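Local atomic coordinates of putative amidohydrolase (Unidentified, PDB entry 3MKV), a protein that acts as a prolidase of the amidohydrolase superfamily, probably hydrolysing dipeptides with a carboxy-terminal proline at a two-zinc centre. Residues A[240-243]-A[244-248]; A[256-259]-A[260-264]; A[278-281]-A[282-285]. All blocks are in the same frame, centred on the assembly; numbering follows the deposited sequence. Where two conformers were deposited one is given.

Along the chain the three contacts follow in series; each lies within a continuous run, so none nests in or crosses another, and none closes a long loop. Contact 1 winds through helix 238-246 to its C-terminal end. After strand 251-254, contact 2 turns the following loop into helix 260-269, and contact 3 lies within helix 277-286. Contacts 1 and 2 pack directly: Ile241 CG2 lies 3.5 Å from Thr262 CG2, which joins two neighbouring outer helices of the barrel. Contact 2 reaches contact 3 through its loop end, with Asn256 ND2 3.2 Å from Tyr280 CE2. Contacts 1 and 3 do not touch, their nearest atoms being about 10 Å apart.

Contact 1. Residues A[240-243]-A[244-248]; sequences AIAR and AVRCG
Arg246 turns back along the helix toward Arg243, and in the conformer described one face of its guanidinium lies over the Arg243 backbone, off-centre toward the rim. NH1 of Arg246 comes 3.4 Å from CA of Arg243, while Arg246 CG passes 3.5 Å from Ala242 O. CG beside the backbone N and a bend at chi3 (-91°) together fold the chain back. A second conformer was deposited, so the placement is tentative, and the Glu214 ion pair is long and weak. Arg243 leaves the same region by another route, its CG set between the backbone N and the carbonyl carbon, and its NH2 is hydrogen-bonded to Tyr212 O. The two guanidinium groups therefore diverge, with Arg243 NE 5.6 Å from Arg246 NH1. Helix 238-246 is the crossover of a beta-alpha-beta unit between strands 232-235 and 251-254, which carry the zinc ligands His234 and His254, consistent with the TIM-barrel fold. On its inner side Ala244 and Val245 pack on Ile252 of strand 251-254, while Ile241 and Ala242 meet helix 260-269. Backbone bonds hold the turn, Val245 N to Ile241 O and Arg246 N to Ala242 O both at 3.1 Å. Gly248, at positive phi (115°), closes the helix in a Schellman motif with two bonds back into the last turn, one being Gly248 N to Val245 O at 3.2 Å; Cys247 beside it packs on helix 214-225.

Contact 2. Residues A[256-259]-A[260-264]; sequences NLID and DETAR
Asp259 and Thr262 cross at about a right angle, and the carboxylate of the first serves the start of the helix that holds the second. From CB, beside the Asp260 backbone N, the chain goes to CG with chi1 at 64°; this swings the carboxylate back over the first helical turn, and Asp259 CG lies 3.5 Å from Thr262 OG1. OD1 does the work at the tip. It accepts from Thr262 N at 2.7 Å and from Thr262 OG1 at a short 2.5 Å, a length needing caution at 2.40 Å resolution. Both meet it on the syn side but from opposite faces of the carboxylate plane, each about 30° out of it. Two donors from a single residue grip one oxygen and limit the rotation of the group. Asp259 OD2 points the other way, 4.9 Å from Glu261 OE2, a like charge that probably adds a mild cost, though the helix dipole should stabilise Asp259. The first helical backbone bond accompanies the cap: Ala263 N donates to Asp259 O at 2.7 Å (171°). On the apolar side, Ile258 CD1 lies 3.6 Å from Ala263 CA, while helices 238-246 and 307-317 lie alongside; Asp260 forms a salt bridge with Arg316 of the latter. With its side chain accepting the NH of Thr262, Asp259 is the N-cap of helix 260-269, which follows barrel strand 251-254.

Contact 3. Residues A[278-281]-A[282-285]; sequences VTYD and ALAS
Tyr280 and Leu283 meet obliquely, the Leu283 CD1 methyl lying 4.4 Å from Tyr280 CD1. One face of the ring is covered from within the same turn: Thr279 CG2 stands 3.5 Å above the ring plane, over its centre. Helix 300-304 adds Val303 and His304 against the ring, Asn256 of the loop before helix 260-269 also touches it, and Tyr280 OH is hydrogen-bonded to Tyr236 OH. With chi1 at -174°, Thr279 OG1 lies opposite the backbone N; CG2 is directed at the ring and OG1 bonds Asp326 O, the backbone of a zinc ligand. The Thr279 side chain runs beside that of Leu283, whose CD1 is 4.2 Å from Thr279 OG1. Leu283 N in turn donates to Thr279 O at 3.0 Å (158°). One turn on, Ser285 OG donates to Asp281 O at 2.5 Å, a very short and so doubtful distance, while the Ser285 N bond to the same oxygen is weak. The Tyr280 side chain lies about 6 Å from a zinc and about 4 Å from a sulfate, probably from the crystallisation liquor; this nearness is consistent with a wall of the active-site pocket, where the Thr279 methyl and Tyr236 hydroxyl would fix the ring.

Contact 1. Residues A[240-243]-A[244-248]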
loop_
_atom_site.group_PDB
_atom_site.type_symbol
_atom_site.label_atom_id
_atom_site.label_comp_id
_atom_site.label_asym_id
_atom_site.label_seq_id
_atom_site.Cartn_x
_atom_site.Cartn_y
_atom_site.Cartn_z
ATOM N N ALA A 240 -21.779 -20.438 25.187
ATOM C CA ALA A 240 -20.465 -20.357 24.553
ATOM C C ALA A 240 -19.693 -21.679 24.628
ATOM O O ALA A 240 -19.069 -22.114 23.660
ATOM C CB ALA A 240 -19.664 -19.228 25.167
ATOM N N ILE A 241 -19.751 -22.328 25.779
ATOM C CA ILE A 241 -19.174 -23.649 25.912
ATOM C C ILE A 241 -19.806 -24.638 24.934
ATOM O O ILE A 241 -19.110 -25.370 24.231
ATOM C CB ILE A 241 -19.362 -24.164 27.324
ATOM C CG1 ILE A 241 -18.598 -23.268 28.311
ATOM C CG2 ILE A 241 -18.930 -25.619 27.402
ATOM C CD1 ILE A 241 -18.864 -23.578 29.779
ATOM N N ALA A 242 -21.132 -24.643 24.883
ATOM C CA ALA A 242 -21.869 -25.588 24.051
ATOM C C ALA A 242 -21.555 -25.472 22.554
ATOM O O ALA A 242 -21.365 -26.483 21.871
ATOM C CB ALA A 242 -23.382 -25.444 24.303
ATOM N N ARG A 243 -21.515 -24.246 22.037
ATOM C CA ARG A 243 -21.323 -24.054 20.593
ATOM C C ARG A 243 -19.911 -24.446 20.173
ATOM O O ARG A 243 -19.699 -25.047 19.112
ATOM C CB ARG A 243 -21.636 -22.613 20.176
ATOM C CG ARG A 243 -20.965 -21.563 21.039
ATOM C CD ARG A 243 -21.593 -20.185 20.839
ATOM N NE ARG A 243 -21.651 -19.808 19.429
ATOM C CZ ARG A 243 -20.726 -19.089 18.793
ATOM N NH1 ARG A 243 -19.639 -18.654 19.432
ATOM N NH2 ARG A 243 -20.891 -18.805 17.509
ATOM N N ALA A 244 -18.954 -24.096 21.023
ATOM C CA ALA A 244 -17.564 -24.456 20.824
ATOM C C ALA A 244 -17.409 -25.961 20.687
ATOM O O ALA A 244 -16.735 -26.456 19.785
ATOM C CB ALA A 244 -16.721 -23.940 21.993
ATOM N N VAL A 245 -18.042 -26.696 21.587
ATOM C CA VAL A 245 -17.963 -28.149 21.548
ATOM C C VAL A 245 -18.647 -28.762 20.322
ATOM O O VAL A 245 -18.162 -29.754 19.771
ATOM C CB VAL A 245 -18.489 -28.774 22.847
ATOM C CG1 VAL A 245 -18.752 -30.251 22.656
ATOM C CG2 VAL A 245 -17.479 -28.557 23.951
ATOM N N ARG A 246 -19.767 -28.184 19.895
ATOM C CA ARG A 246 -20.487 -28.674 18.722
ATOM C C ARG A 246 -19.697 -28.375 17.463
ATOM O O ARG A 246 -19.913 -28.981 16.421
ATOM C CB ARG A 246 -21.861 -28.011 18.611
ATOM C CG ARG A 246 -22.910 -28.555 19.549
ATOM C CD ARG A 246 -24.266 -27.911 19.286
ATOM N NE ARG A 246 -24.490 -26.712 20.094
ATOM C CZ ARG A 246 -24.446 -25.465 19.632
ATOM N NH1 ARG A 246 -24.670 -24.450 20.460
ATOM N NH2 ARG A 246 -24.182 -25.231 18.349
ATOM N N CYS A 247 -18.791 -27.409 17.562
ATOM C CA CYS A 247 -17.972 -27.020 16.421
ATOM C C CYS A 247 -16.686 -27.831 16.346
ATOM O O CYS A 247 -15.969 -27.770 15.352
ATOM C CB CYS A 247 -17.665 -25.525 16.450
ATOM S SG CYS A 247 -19.107 -24.481 16.117
ATOM N N GLY A 248 -16.407 -28.598 17.394
ATOM C CA GLY A 248 -15.333 -29.584 17.351
ATOM C C GLY A 248 -14.160 -29.319 18.283
ATOM O O GLY A 248 -13.180 -30.062 18.268
#

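Contact 2. Residues A[256-259]-A[260-264]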
loop_
_atom_site.group_PDB
_atom_site.type_symbol
_atom_site.label_atom_id
_atom_site.label_comp_id
_atom_site.label_asym_id
_atom_site.label_seq_id
_atom_site.Cartn_x
_atom_site.Cartn_y
_atom_site.Cartn_z
ATOM N N ASN A 256 -16.262 -21.661 33.835
ATOM C CA ASN A 256 -16.753 -21.265 35.148
ATOM C C ASN A 256 -18.268 -21.332 35.343
ATOM O O ASN A 256 -18.747 -21.834 36.366
ATOM C CB ASN A 256 -16.273 -19.856 35.489
ATOM C CG ASN A 256 -14.796 -19.803 35.824
ATOM O OD1 ASN A 256 -13.949 -20.291 35.068
ATOM N ND2 ASN A 256 -14.478 -19.184 36.954
ATOM N N LEU A 257 -19.015 -20.806 34.378
ATOM C CA LEU A 257 -20.467 -20.697 34.508
ATOM C C LEU A 257 -21.189 -21.852 33.823
ATOM O O LEU A 257 -22.355 -21.746 33.461
ATOM C CB LEU A 257 -20.946 -19.359 33.944
ATOM C CG LEU A 257 -20.337 -18.168 34.690
ATOM C CD1 LEU A 257 -20.644 -16.846 33.999
ATOM C CD2 LEU A 257 -20.819 -18.154 36.136
ATOM N N ILE A 258 -20.488 -22.958 33.638
ATOM C CA ILE A 258 -21.092 -24.115 33.007
ATOM C C ILE A 258 -22.263 -24.599 33.856
ATOM O O ILE A 258 -22.289 -24.391 35.072
ATOM C CB ILE A 258 -20.063 -25.252 32.827
ATOM C CG1 ILE A 258 -20.637 -26.368 31.961
ATOM C CG2 ILE A 258 -19.599 -25.790 34.178
ATOM C CD1 ILE A 258 -19.578 -27.339 31.470
ATOM N N ASP A 259 -23.226 -25.246 33.210
ATOM C CA ASP A 259 -24.369 -25.809 33.914
ATOM C C ASP A 259 -24.472 -27.317 33.688
ATOM O O ASP A 259 -23.869 -27.858 32.756
ATOM C CB ASP A 259 -25.659 -25.113 33.479
ATOM C CG ASP A 259 -25.980 -25.342 32.015
ATOM O OD1 ASP A 259 -25.222 -26.082 31.341
ATOM O OD2 ASP A 259 -26.995 -24.782 31.538
ATOM N N ASP A 260 -25.236 -27.988 34.547
ATOM C CA ASP A 260 -25.422 -29.436 34.454
ATOM C C ASP A 260 -25.621 -29.894 33.018
ATOM O O ASP A 260 -24.993 -30.858 32.565
ATOM C CB ASP A 260 -26.626 -29.864 35.286
ATOM C CG ASP A 260 -26.438 -29.582 36.761
ATOM O OD1 ASP A 260 -27.158 -28.712 37.299
ATOM O OD2 ASP A 260 -25.558 -30.217 37.384
ATOM N N GLU A 261 -26.506 -29.203 32.305
ATOM C CA GLU A 261 -26.873 -29.600 30.954
ATOM C C GLU A 261 -25.690 -29.530 29.979
ATOM O O GLU A 261 -25.523 -30.406 29.122
ATOM C CB GLU A 261 -28.034 -28.749 30.450
ATOM C CG GLU A 261 -28.478 -29.112 29.042
ATOM C CD GLU A 261 -29.362 -28.049 28.407
ATOM O OE1 GLU A 261 -29.179 -27.776 27.200
ATOM O OE2 GLU A 261 -30.235 -27.488 29.111
ATOM N N THR A 262 -24.878 -28.483 30.108
ATOM C CA THR A 262 -23.713 -28.322 29.252
ATOM C C THR A 262 -22.609 -29.259 29.714
ATOM O O THR A 262 -21.871 -29.821 28.897
ATOM C CB THR A 262 -23.196 -26.878 29.264
ATOM O OG1 THR A 262 -24.281 -25.984 29.010
ATOM C CG2 THR A 262 -22.135 -26.679 28.199
ATOM N N ALA A 263 -22.495 -29.425 31.028
ATOM C CA ALA A 263 -21.521 -30.359 31.584
ATOM C C ALA A 263 -21.737 -31.716 30.952
ATOM O O ALA A 263 -20.786 -32.397 30.574
ATOM C CB ALA A 263 -21.667 -30.454 33.098
ATOM N N ARG A 264 -23.007 -32.094 30.830
ATOM C CA ARG A 264 -23.374 -33.368 30.234
ATOM C C ARG A 264 -22.904 -33.461 28.792
ATOM O O ARG A 264 -22.330 -34.465 28.387
ATOM C CB ARG A 264 -24.888 -33.599 30.319
ATOM C CG ARG A 264 -25.356 -34.208 31.641
ATOM C CD ARG A 264 -26.727 -34.899 31.505
ATOM N NE ARG A 264 -27.804 -33.953 31.209
ATOM C CZ ARG A 264 -28.280 -33.066 32.083
ATOM N NH1 ARG A 264 -27.775 -32.995 33.311
ATOM N NH2 ARG A 264 -29.251 -32.240 31.725
#

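Contact 3. Residues A[278-281]-A[282-285]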
loop_
_atom_site.group_PDB
_atom_site.type_symbol
_atom_site.label_atom_id
_atom_site.label_comp_id
_atom_site.label_asym_id
_atom_site.label_seq_id
_atom_site.Cartn_x
_atom_site.Cartn_y
_atom_site.Cartn_z
ATOM N N VAL A 278 -7.434 -20.712 40.684
ATOM C CA VAL A 278 -6.478 -19.934 41.463
ATOM C C VAL A 278 -6.319 -18.511 40.922
ATOM O O VAL A 278 -6.081 -17.562 41.680
ATOM C CB VAL A 278 -5.104 -20.639 41.510
ATOM C CG1 VAL A 278 -4.541 -20.807 40.094
ATOM C CG2 VAL A 278 -4.142 -19.886 42.425
ATOM N N THR A 279 -6.453 -18.361 39.610
ATOM C CA THR A 279 -6.254 -17.065 38.986
ATOM C C THR A 279 -7.312 -16.055 39.411
ATOM O O THR A 279 -7.005 -14.882 39.615
ATOM C CB THR A 279 -6.220 -17.155 37.455
ATOM O OG1 THR A 279 -5.883 -15.871 36.920
ATOM C CG2 THR A 279 -7.571 -17.591 36.910
ATOM N N TYR A 280 -8.552 -16.506 39.552
ATOM C CA TYR A 280 -9.626 -15.599 39.957
ATOM C C TYR A 280 -9.447 -15.100 41.392
ATOM O O TYR A 280 -9.635 -13.912 41.672
ATOM C CB TYR A 280 -10.993 -16.243 39.715
ATOM C CG TYR A 280 -11.073 -16.778 38.306
ATOM C CD1 TYR A 280 -10.884 -15.929 37.226
ATOM C CD2 TYR A 280 -11.296 -18.128 38.049
ATOM C CE1 TYR A 280 -10.930 -16.393 35.928
ATOM C CE2 TYR A 280 -11.343 -18.607 36.743
ATOM C CZ TYR A 280 -11.156 -17.724 35.688
ATOM O OH TYR A 280 -11.186 -18.149 34.380
ATOM N N ASP A 281 -9.052 -16.000 42.288
ATOM C CA ASP A 281 -8.742 -15.626 43.663
ATOM C C ASP A 281 -7.638 -14.567 43.758
ATOM O O ASP A 281 -7.619 -13.759 44.689
ATOM C CB ASP A 281 -8.347 -16.863 44.475
ATOM C CG ASP A 281 -9.526 -17.785 44.743
ATOM O OD1 ASP A 281 -9.372 -18.726 45.557
ATOM O OD2 ASP A 281 -10.605 -17.567 44.143
ATOM N N ALA A 282 -6.718 -14.580 42.796
ATOM C CA ALA A 282 -5.588 -13.655 42.793
ATOM C C ALA A 282 -5.936 -12.313 42.162
ATOM O O ALA A 282 -5.482 -11.269 42.627
ATOM C CB ALA A 282 -4.396 -14.274 42.081
ATOM N N LEU A 283 -6.723 -12.338 41.092
ATOM C CA LEU A 283 -7.138 -11.102 40.449
ATOM C C LEU A 283 -7.894 -10.225 41.442
ATOM O O LEU A 283 -7.740 -9.000 41.456
ATOM C CB LEU A 283 -8.004 -11.394 39.222
ATOM C CG LEU A 283 -7.282 -11.970 37.999
ATOM C CD1 LEU A 283 -8.269 -12.431 36.940
ATOM C CD2 LEU A 283 -6.297 -10.952 37.425
ATOM N N ALA A 284 -8.703 -10.862 42.282
ATOM C CA ALA A 284 -9.462 -10.149 43.303
ATOM C C ALA A 284 -8.561 -9.621 44.422
ATOM O O ALA A 284 -8.715 -8.484 44.857
ATOM C CB ALA A 284 -10.556 -11.046 43.872
ATOM N N SER A 285 -7.613 -10.443 44.868
ATOM C CA SER A 285 -6.768 -10.127 46.028
ATOM C C SER A 285 -5.715 -9.047 45.786
ATOM O O SER A 285 -5.534 -8.151 46.608
ATOM C CB SER A 285 -6.060 -11.391 46.535
ATOM O OG SER A 285 -6.969 -12.466 46.698
#